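Local coordinates for methionine-binding protein (Coxiella burnetii, PDB 3TQW) that binds methionine, probably as the periplasmic substrate-binding component of an ABC transporter, at residues 76-88 with 226-240. Numbering follows the deposited sequence. Where two conformers were deposited one is given.
Sequences VSIGKTFVYPMGL and LSAAKKIFGDGAIPA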
loop_
_atom_site.group_PDB
_atom_site.type_symbol
_atom_site.label_atom_id
_atom_site.label_comp_id
_atom_site.label_asym_id
_atom_site.label_seq_id
_atom_site.Cartn_x
_atom_site.Cartn_y
_atom_site.Cartn_z
ATOM N N VAL A 76 12.665 -4.746 -10.766
ATOM C CA VAL A 76 11.510 -4.780 -11.650
ATOM C C VAL A 76 10.385 -5.594 -11.028
ATOM O O VAL A 76 10.628 -6.463 -10.186
ATOM C CB VAL A 76 11.867 -5.405 -13.019
ATOM C CG1 VAL A 76 12.883 -4.545 -13.747
ATOM C CG2 VAL A 76 12.394 -6.833 -12.835
ATOM N N SER A 77 9.156 -5.316 -11.449
ATOM C CA SER A 77 8.008 -6.114 -11.037
ATOM C C SER A 77 7.921 -7.359 -11.909
ATOM O O SER A 77 8.144 -7.284 -13.117
ATOM C CB SER A 77 6.714 -5.306 -11.177
ATOM O OG SER A 77 5.584 -6.158 -11.062
ATOM N N ILE A 78 7.607 -8.503 -11.305
ATOM C CA ILE A 78 7.331 -9.708 -12.089
ATOM C C ILE A 78 5.875 -10.170 -11.977
ATOM O O ILE A 78 5.530 -11.276 -12.397
ATOM C CB ILE A 78 8.290 -10.861 -11.744
ATOM C CG1 ILE A 78 8.270 -11.163 -10.243
ATOM C CG2 ILE A 78 9.697 -10.506 -12.193
ATOM C CD1 ILE A 78 8.940 -12.492 -9.874
ATOM N N GLY A 79 5.019 -9.320 -11.420
ATOM C CA GLY A 79 3.605 -9.641 -11.341
ATOM C C GLY A 79 2.858 -8.935 -10.228
ATOM O O GLY A 79 3.449 -8.516 -9.229
ATOM N N LYS A 80 1.546 -8.813 -10.405
ATOM C CA LYS A 80 0.685 -8.143 -9.439
ATOM C C LYS A 80 0.099 -9.144 -8.449
ATOM O O LYS A 80 -0.073 -10.324 -8.764
ATOM C CB LYS A 80 -0.445 -7.403 -10.161
ATOM C CG LYS A 80 0.023 -6.341 -11.138
ATOM C CD LYS A 80 -1.162 -5.702 -11.858
ATOM C CE LYS A 80 -0.710 -4.694 -12.906
ATOM N NZ LYS A 80 0.020 -5.342 -14.035
ATOM N N THR A 81 -0.210 -8.666 -7.248
ATOM C CA THR A 81 -0.793 -9.517 -6.221
ATOM C C THR A 81 -2.229 -9.097 -5.940
ATOM O O THR A 81 -3.177 -9.729 -6.407
ATOM C CB THR A 81 0.025 -9.447 -4.917
ATOM O OG1 THR A 81 0.146 -8.076 -4.502
ATOM C CG2 THR A 81 1.407 -10.016 -5.144
ATOM N N PHE A 82 -2.384 -8.024 -5.173
ATOM C CA PHE A 82 -3.701 -7.481 -4.889
ATOM C C PHE A 82 -3.636 -5.968 -4.915
ATOM O O PHE A 82 -2.578 -5.382 -4.691
ATOM C CB PHE A 82 -4.186 -7.922 -3.498
ATOM C CG PHE A 82 -4.307 -9.411 -3.334
ATOM C CD1 PHE A 82 -5.531 -10.040 -3.491
ATOM C CD2 PHE A 82 -3.203 -10.178 -3.007
ATOM C CE1 PHE A 82 -5.644 -11.406 -3.342
ATOM C CE2 PHE A 82 -3.310 -11.549 -2.857
ATOM C CZ PHE A 82 -4.531 -12.165 -3.021
ATOM N N VAL A 83 -4.763 -5.331 -5.204
ATOM C CA VAL A 83 -4.893 -3.905 -4.962
ATOM C C VAL A 83 -5.655 -3.725 -3.654
ATOM O O VAL A 83 -6.595 -4.468 -3.366
ATOM C CB VAL A 83 -5.612 -3.177 -6.115
ATOM C CG1 VAL A 83 -6.986 -3.783 -6.361
ATOM C CG2 VAL A 83 -5.722 -1.684 -5.817
ATOM N N TYR A 84 -5.228 -2.755 -2.853
ATOM C CA TYR A 84 -5.820 -2.517 -1.541
ATOM C C TYR A 84 -6.378 -1.098 -1.500
ATOM O O TYR A 84 -5.691 -0.175 -1.062
ATOM C CB TYR A 84 -4.772 -2.683 -0.433
ATOM C CG TYR A 84 -4.094 -4.037 -0.383
ATOM C CD1 TYR A 84 -4.703 -5.120 0.248
ATOM C CD2 TYR A 84 -2.831 -4.226 -0.940
ATOM C CE1 TYR A 84 -4.081 -6.362 0.309
ATOM C CE2 TYR A 84 -2.201 -5.468 -0.885
ATOM C CZ TYR A 84 -2.833 -6.531 -0.259
ATOM O OH TYR A 84 -2.215 -7.763 -0.199
ATOM N N PRO A 85 -7.625 -0.915 -1.967
ATOM C CA PRO A 85 -8.190 0.434 -2.080
ATOM C C PRO A 85 -8.048 1.227 -0.794
ATOM O O PRO A 85 -8.508 0.789 0.263
ATOM C CB PRO A 85 -9.663 0.166 -2.397
ATOM C CG PRO A 85 -9.630 -1.112 -3.154
ATOM C CD PRO A 85 -8.555 -1.940 -2.477
HETATM N N MSE A 86 -7.410 2.389 -0.896
HETATM C CA MSE A 86 -7.116 3.229 0.262
HETATM C C MSE A 86 -8.358 3.939 0.798
HETATM O O MSE A 86 -9.170 4.469 0.028
HETATM C CB MSE A 86 -6.036 4.254 -0.103
HETATM C CG MSE A 86 -5.789 5.315 0.955
HETATM SE SE MSE A 86 -4.436 6.599 0.376
HETATM C CE MSE A 86 -2.843 5.548 0.762
ATOM N N GLY A 87 -8.498 3.954 2.120
ATOM C CA GLY A 87 -9.644 4.580 2.752
ATOM C C GLY A 87 -9.311 5.897 3.430
ATOM O O GLY A 87 -8.147 6.173 3.737
ATOM N N LEU A 88 -10.339 6.718 3.643
ATOM C CA LEU A 88 -10.226 7.910 4.466
ATOM C C LEU A 88 -10.917 7.611 5.787
ATOM O O LEU A 88 -12.058 7.145 5.801
ATOM C CB LEU A 88 -10.905 9.101 3.784
ATOM C CG LEU A 88 -10.356 9.530 2.427
ATOM C CD1 LEU A 88 -11.266 10.580 1.795
ATOM C CD2 LEU A 88 -8.941 10.066 2.583
ATOM N N LEU A 226 -5.991 -16.641 -2.102
ATOM C CA LEU A 226 -7.175 -15.812 -2.321
ATOM C C LEU A 226 -8.162 -15.975 -1.173
ATOM O O LEU A 226 -8.739 -15.003 -0.692
ATOM C CB LEU A 226 -7.858 -16.167 -3.639
ATOM C CG LEU A 226 -7.010 -15.956 -4.889
ATOM C CD1 LEU A 226 -7.733 -16.474 -6.131
ATOM C CD2 LEU A 226 -6.659 -14.492 -5.029
ATOM N N SER A 227 -8.352 -17.214 -0.735
ATOM C CA SER A 227 -9.241 -17.495 0.387
ATOM C C SER A 227 -8.740 -16.812 1.662
ATOM O O SER A 227 -9.528 -16.236 2.417
ATOM C CB SER A 227 -9.382 -19.005 0.588
ATOM O OG SER A 227 -10.213 -19.300 1.690
ATOM N N ALA A 228 -7.430 -16.858 1.893
ATOM C CA ALA A 228 -6.842 -16.197 3.058
ATOM C C ALA A 228 -6.957 -14.677 2.976
ATOM O O ALA A 228 -7.186 -14.009 3.986
ATOM C CB ALA A 228 -5.389 -16.602 3.235
ATOM N N ALA A 229 -6.783 -14.129 1.778
ATOM C CA ALA A 229 -6.935 -12.690 1.591
ATOM C C ALA A 229 -8.329 -12.252 2.029
ATOM O O ALA A 229 -8.484 -11.233 2.701
ATOM C CB ALA A 229 -6.680 -12.306 0.140
ATOM N N LYS A 230 -9.340 -13.031 1.650
ATOM C CA LYS A 230 -10.712 -12.767 2.071
ATOM C C LYS A 230 -10.838 -12.705 3.592
ATOM O O LYS A 230 -11.513 -11.830 4.127
ATOM C CB LYS A 230 -11.669 -13.837 1.530
ATOM C CG LYS A 230 -12.418 -13.448 0.260
ATOM C CD LYS A 230 -11.563 -13.656 -0.981
ATOM C CE LYS A 230 -12.324 -13.319 -2.263
ATOM N NZ LYS A 230 -11.469 -13.455 -3.490
ATOM N N LYS A 231 -10.194 -13.633 4.291
ATOM C CA LYS A 231 -10.303 -13.673 5.746
ATOM C C LYS A 231 -9.546 -12.513 6.401
ATOM O O LYS A 231 -9.988 -11.963 7.405
ATOM C CB LYS A 231 -9.808 -15.008 6.304
ATOM C CG LYS A 231 -10.543 -16.244 5.774
ATOM C CD LYS A 231 -10.317 -17.433 6.695
ATOM C CE LYS A 231 -10.424 -18.780 5.974
ATOM N NZ LYS A 231 -11.372 -18.788 4.831
ATOM N N ILE A 232 -8.405 -12.145 5.824
ATOM C CA ILE A 232 -7.555 -11.111 6.402
ATOM C C ILE A 232 -8.028 -9.702 6.037
ATOM O O ILE A 232 -8.050 -8.811 6.885
ATOM C CB ILE A 232 -6.081 -11.297 5.968
ATOM C CG1 ILE A 232 -5.544 -12.651 6.453
ATOM C CG2 ILE A 232 -5.212 -10.160 6.493
ATOM C CD1 ILE A 232 -4.318 -13.118 5.695
ATOM N N PHE A 233 -8.419 -9.512 4.777
ATOM C CA PHE A 233 -8.711 -8.177 4.244
ATOM C C PHE A 233 -10.173 -7.951 3.855
ATOM O O PHE A 233 -10.586 -6.812 3.603
ATOM C CB PHE A 233 -7.841 -7.896 3.017
ATOM C CG PHE A 233 -6.365 -7.896 3.298
ATOM C CD1 PHE A 233 -5.747 -6.776 3.833
ATOM C CD2 PHE A 233 -5.592 -9.012 3.015
ATOM C CE1 PHE A 233 -4.379 -6.771 4.094
ATOM C CE2 PHE A 233 -4.227 -9.013 3.268
ATOM C CZ PHE A 233 -3.621 -7.889 3.805
ATOM N N GLY A 234 -10.951 -9.026 3.782
ATOM C CA GLY A 234 -12.309 -8.928 3.272
ATOM C C GLY A 234 -12.304 -8.260 1.910
ATOM O O GLY A 234 -11.420 -8.517 1.084
ATOM N N ASP A 235 -13.282 -7.385 1.677
ATOM C CA ASP A 235 -13.372 -6.646 0.421
ATOM C C ASP A 235 -12.239 -5.631 0.256
ATOM O O ASP A 235 -12.162 -4.947 -0.763
ATOM C CB ASP A 235 -14.721 -5.928 0.317
ATOM C CG ASP A 235 -15.892 -6.894 0.293
ATOM O OD1 ASP A 235 -15.691 -8.067 -0.087
ATOM O OD2 ASP A 235 -17.017 -6.480 0.650
ATOM N N GLY A 236 -11.370 -5.535 1.256
ATOM C CA GLY A 236 -10.285 -4.571 1.236
ATOM C C GLY A 236 -9.112 -5.005 0.376
ATOM O O GLY A 236 -8.183 -4.226 0.146
ATOM N N ALA A 237 -9.151 -6.250 -0.090
ATOM C CA ALA A 237 -8.146 -6.756 -1.019
ATOM C C ALA A 237 -8.813 -7.295 -2.277
ATOM O O ALA A 237 -9.726 -8.119 -2.204
ATOM C CB ALA A 237 -7.303 -7.840 -0.365
ATOM N N ILE A 238 -8.355 -6.823 -3.429
ATOM C CA ILE A 238 -8.890 -7.258 -4.705
ATOM C C ILE A 238 -7.783 -7.895 -5.526
ATOM O O ILE A 238 -6.773 -7.255 -5.797
ATOM C CB ILE A 238 -9.472 -6.076 -5.489
ATOM C CG1 ILE A 238 -10.459 -5.308 -4.608
ATOM C CG2 ILE A 238 -10.144 -6.559 -6.776
ATOM C CD1 ILE A 238 -10.941 -4.040 -5.220
ATOM N N PRO A 239 -7.966 -9.167 -5.907
ATOM C CA PRO A 239 -6.991 -9.888 -6.727
ATOM C C PRO A 239 -6.637 -9.069 -7.960
ATOM O O PRO A 239 -7.527 -8.510 -8.596
ATOM C CB PRO A 239 -7.744 -11.161 -7.118
ATOM C CG PRO A 239 -8.687 -11.386 -5.975
ATOM C CD PRO A 239 -9.123 -10.010 -5.552
ATOM N N ALA A 240 -5.349 -8.975 -8.273
ATOM C CA ALA A 240 -4.897 -8.142 -9.381
ATOM C C ALA A 240 -4.017 -8.916 -10.356
ATOM O O ALA A 240 -3.680 -8.403 -11.422
ATOM C CB ALA A 240 -4.162 -6.911 -8.855
ATOM O OXT ALA A 240 -3.624 -10.059 -10.109
HETATM O O HOH W 1 -8.385 -1.682 1.203
#
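V83 and I238 form an antiparallel hydrogen-bonded pair that uses the N-H and the C=O of both residues: V83 N donates to I238 O at 2.8 Å, and I238 N returns a bond to V83 O at 2.9 Å. A third bond, A240 N to T81 O (3.0 Å), reaches its acceptor from above the carbonyl plane, 41° out of it. I238 O also receives a CA-H...O contact from F82. G236 O is served twice, by the CA-H of Y84 and by a water that donates to it and to P85 O (2.6 Å), bridging the segments where the pairing ends. In the conformer given, V83 CG1 lies against I238 CB. The F82 ring reaches helix 223-233, its CE1 touching L226 CD2 and A229 CB, each at 3.7 Å. Y84 turns an edge to F233, with CE1 over the ring centre and planes at 51°; I232 CG2 lies on the opposite face. Y84 also touches the bound methionine. The C-terminal strand 238-239 thus closes one edge of the six-stranded mixed sheet, beside the ligand cleft of a two-lobed periplasmic binding protein fold.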